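Local coordinates for VP35 (PDB 6DKU), which probably antagonises innate immune signalling, as a microbat-genome homologue of filoviral VP35, seen here as its interferon inhibitory domain, at residues 105-108 / 109-113; 116-120 / 121-125. The protein carries 1 engineered substitution. All blocks are in the same frame, centred on the assembly; numbering follows the deposited sequence.

Contact 1. Residues 105-108 / 109-113; sequences GPKT and LGRGW
Over one face of the Trp113 indole lies the Lys107 side chain: CG is 3.9 Å from the centroid of the five-membered ring (CG, CD1, NE1, CE2, CD2) and 17° off its normal, a CH-pi contact made by the aliphatic root of the lysine. Thr108 O sits at the rim of the same ring, near its plane, 3.3 Å from Trp113 CD1. The indole in turn presents its edge to the Arg111 guanidinium, with NE1 above the centre of one face. At the guanidinium edge, Arg111 NH2 donates to Pro106 O at 2.9 Å; the oxygen lies almost in the guanidinium plane, while the donor is tilted 21° from the carbonyl plane.

Thr108 has its hydroxyl opposite the backbone N (chi1 166°), which brings OG1 within 2.9 Å of Gly110 N, its hydrogen-bond donor in an ST turn. The methyl, CG2, is left to meet Arg111 CB, the two side chains crossing at about a right angle. Thr108 O takes two weak bonds, from Arg111 N and Trp113 N. Leu109 to Gly112 form a type I beta turn, closed by Gly112 N to Leu109 O at 2.8 Å.

The bend at chi2 and chi3 turns the lysine tail away from the indole, and NZ bonds to Pro103 O. Up to Gly112 the segment belongs to the loop between strands 100-101 and 113-119, and Trp113 opens the second of these. Gly110 O is held by Gln70 of helix 61-71, and backbone bonds tie Lys107 to Ala80 and Leu109 to Cys78, in the chain leading up to strand 82-84.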
# COMPACT_ATOMS: atom_id res chain seq x y z
N GLY A 105 4.67 17.67 -4.04
CA GLY A 105 3.29 17.78 -3.62
C GLY A 105 2.58 16.45 -3.51
O GLY A 105 3.17 15.42 -3.18
N PRO A 106 1.27 16.45 -3.80
CA PRO A 106 0.45 15.27 -3.53
C PRO A 106 0.87 14.00 -4.28
O PRO A 106 0.49 13.79 -5.43
CB PRO A 106 -0.96 15.72 -3.97
CG PRO A 106 -0.93 17.21 -3.84
CD PRO A 106 0.47 17.61 -4.23
N LYS A 107 1.64 13.15 -3.61
CA LYS A 107 1.93 11.80 -4.10
C LYS A 107 0.90 10.85 -3.47
O LYS A 107 1.16 10.15 -2.50
CB LYS A 107 3.36 11.38 -3.76
CG LYS A 107 4.39 11.77 -4.80
CD LYS A 107 4.92 13.17 -4.57
CE LYS A 107 5.61 13.30 -3.21
NZ LYS A 107 6.46 14.53 -3.14
N THR A 108 -0.29 10.85 -4.07
CA THR A 108 -1.45 10.22 -3.46
C THR A 108 -1.49 8.72 -3.70
O THR A 108 -0.99 8.21 -4.71
CB THR A 108 -2.73 10.87 -3.99
OG1 THR A 108 -3.86 10.07 -3.66
CG2 THR A 108 -2.67 11.10 -5.50
N LEU A 109 -2.08 7.99 -2.74
CA LEU A 109 -2.33 6.57 -2.96
C LEU A 109 -3.29 6.37 -4.12
O LEU A 109 -3.13 5.44 -4.92
CB LEU A 109 -2.90 5.93 -1.69
CG LEU A 109 -1.97 5.59 -0.53
CD1 LEU A 109 -2.68 4.70 0.46
CD2 LEU A 109 -0.69 4.94 -1.02
N GLY A 110 -4.29 7.25 -4.25
CA GLY A 110 -5.25 7.14 -5.33
C GLY A 110 -4.60 7.20 -6.70
O GLY A 110 -5.04 6.51 -7.63
N ARG A 111 -3.56 8.01 -6.86
CA ARG A 111 -2.85 8.07 -8.12
C ARG A 111 -1.85 6.91 -8.30
O ARG A 111 -1.01 6.96 -9.20
CB ARG A 111 -2.13 9.42 -8.28
CG ARG A 111 -2.16 9.98 -9.71
CD ARG A 111 -0.83 10.63 -10.10
NE ARG A 111 -0.26 11.40 -9.00
CZ ARG A 111 0.98 11.88 -8.98
NH1 ARG A 111 1.79 11.67 -10.01
NH2 ARG A 111 1.41 12.57 -7.93
N GLY A 112 -1.93 5.88 -7.45
CA GLY A 112 -1.19 4.66 -7.64
C GLY A 112 0.13 4.55 -6.90
O GLY A 112 0.74 3.47 -6.94
N TRP A 113 0.59 5.61 -6.25
CA TRP A 113 1.83 5.51 -5.48
C TRP A 113 1.67 4.48 -4.37
O TRP A 113 0.57 4.25 -3.86
CB TRP A 113 2.22 6.86 -4.88
CG TRP A 113 2.55 7.91 -5.89
CD1 TRP A 113 1.76 8.94 -6.29
CD2 TRP A 113 3.77 8.01 -6.65
NE1 TRP A 113 2.40 9.68 -7.24
CE2 TRP A 113 3.63 9.13 -7.49
CE3 TRP A 113 4.94 7.26 -6.72
CZ2 TRP A 113 4.63 9.53 -8.37
CZ3 TRP A 113 5.93 7.65 -7.60
CH2 TRP A 113 5.77 8.78 -8.41

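Contact 2. Residues 116-120 / 121-125; sequences IYLTP and EGSLG
Thr119 reaches across to Gly122 and Leu124 with every atom of its side chain. CB lies 3.6 Å from Gly122 O, and from there the chain forks. With chi1 at 85°, OG1 stands between the backbone N and the carbonyl carbon, where it gives a 2.8 Å hydrogen bond to Gly122 O; the donor comes from above the carbonyl plane, 45° out of it. The other branch, CG2, runs along the strand and ends 4.3 Å from Leu124 CG. Gly122 O therefore accepts two bonds from one residue, the second being the 3.1 Å bond from Thr119 N, which arrives nearly in line with the carbonyl. That double grip ties the threonine rotamer to the backbone just where the chain reverses.

The reversal is a tight beta hairpin: strands 113-119 and 122-127 run antiparallel, 156° between the short segments, and the chain turns back through Pro120 and Glu121. Gly122, directly after Glu121, has a positive phi.

Further from the turn, Tyr117 N donates to Leu124 O at 2.7 Å, while the return bond from Leu124 N to Tyr117 O is weak. Tyr117 CB rests against the same Leu124 oxygen, which lies at the edge of the phenol ring; the side chain also touches Ile91 and Tyr95. On the opposite face of the sheet, the Ser123 hydroxyl packs against methyls, with OG 3.3 Å from Leu118 CD2 and 3.7 Å from Ile116 CG2. Ile116 and Gly125 form a non-hydrogen-bonded pair, and Ile116 CD1 lies 4.1 Å from Gly125 CA. Strand 82-84 flanks the hairpin beyond Leu118, while Gly125 bonds to Arg100 on the other side.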
# COMPACT_ATOMS: atom_id res chain seq x y z
N ILE A 116 7.20 6.02 -1.14
CA ILE A 116 8.24 6.99 -1.42
C ILE A 116 9.46 6.53 -0.63
O ILE A 116 9.51 6.66 0.60
CB ILE A 116 7.82 8.41 -1.02
CG1 ILE A 116 6.53 8.81 -1.74
CG2 ILE A 116 8.91 9.39 -1.37
CD1 ILE A 116 6.44 8.32 -3.17
N TYR A 117 10.44 5.95 -1.32
CA TYR A 117 11.67 5.52 -0.66
C TYR A 117 12.59 6.71 -0.43
O TYR A 117 12.72 7.58 -1.30
CB TYR A 117 12.41 4.48 -1.50
CG TYR A 117 11.78 3.11 -1.48
CD1 TYR A 117 11.81 2.32 -0.35
CD2 TYR A 117 11.16 2.61 -2.61
CE1 TYR A 117 11.24 1.06 -0.34
CE2 TYR A 117 10.58 1.37 -2.62
CZ TYR A 117 10.62 0.59 -1.49
OH TYR A 117 10.04 -0.65 -1.51
N LEU A 118 13.23 6.74 0.73
CA LEU A 118 14.18 7.79 1.10
C LEU A 118 15.58 7.21 1.07
O LEU A 118 15.93 6.37 1.91
CB LEU A 118 13.83 8.37 2.47
CG LEU A 118 13.09 9.70 2.38
CD1 LEU A 118 14.10 10.82 2.11
CD2 LEU A 118 12.03 9.64 1.27
N THR A 119 16.38 7.66 0.10
CA THR A 119 17.76 7.23 -0.09
C THR A 119 18.69 8.42 0.08
O THR A 119 18.30 9.57 -0.15
CB THR A 119 17.97 6.62 -1.48
OG1 THR A 119 18.24 7.68 -2.41
CG2 THR A 119 16.73 5.85 -1.93
N PRO A 120 19.94 8.17 0.50
CA PRO A 120 20.86 9.29 0.76
C PRO A 120 21.08 10.21 -0.42
O PRO A 120 21.28 11.41 -0.22
CB PRO A 120 22.15 8.58 1.18
CG PRO A 120 21.66 7.32 1.82
CD PRO A 120 20.47 6.90 1.00
N GLU A 121 21.00 9.72 -1.65
CA GLU A 121 21.01 10.58 -2.83
C GLU A 121 19.78 10.25 -3.68
O GLU A 121 19.86 9.52 -4.66
CB GLU A 121 22.34 10.46 -3.63
CG GLU A 121 22.31 11.14 -5.02
CD GLU A 121 23.69 11.58 -5.55
OE1 GLU A 121 23.74 12.15 -6.67
OE2 GLU A 121 24.71 11.39 -4.86
N GLY A 122 18.64 10.80 -3.30
CA GLY A 122 17.43 10.69 -4.09
C GLY A 122 16.24 10.28 -3.24
O GLY A 122 16.36 9.75 -2.14
N SER A 123 15.06 10.57 -3.80
CA SER A 123 13.77 10.21 -3.23
C SER A 123 13.01 9.46 -4.33
O SER A 123 12.38 10.08 -5.19
CB SER A 123 13.02 11.45 -2.77
OG SER A 123 12.18 11.18 -1.65
N LEU A 124 13.08 8.13 -4.30
CA LEU A 124 12.58 7.29 -5.38
C LEU A 124 11.20 6.76 -5.02
O LEU A 124 10.99 6.26 -3.91
CB LEU A 124 13.54 6.12 -5.64
CG LEU A 124 15.02 6.49 -5.81
CD1 LEU A 124 15.80 5.29 -6.33
CD2 LEU A 124 15.17 7.68 -6.73
N GLY A 125 10.28 6.84 -5.97
CA GLY A 125 8.91 6.41 -5.76
C GLY A 125 8.62 5.09 -6.44
O GLY A 125 9.13 4.81 -7.53

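In the fold
Contacts 1 and 2 follow each other along the chain: the loop of contact 1 ends in Trp113, the first residue of strand 113-119, and that strand then runs into the hairpin of contact 2. Their centres are about 16 Å apart, yet the two touch where Trp113 CZ3 packs 3.7 Å from Gly125 CA. Val102 is a shared neighbour, touched by Lys107 of contact 1 and by Ile116 and Ser123 of contact 2. Contact 1 lies nearer the chain centre, about 11 Å from it, beside the helices; contact 2 is about 17 Å out, at the far end of the sheet.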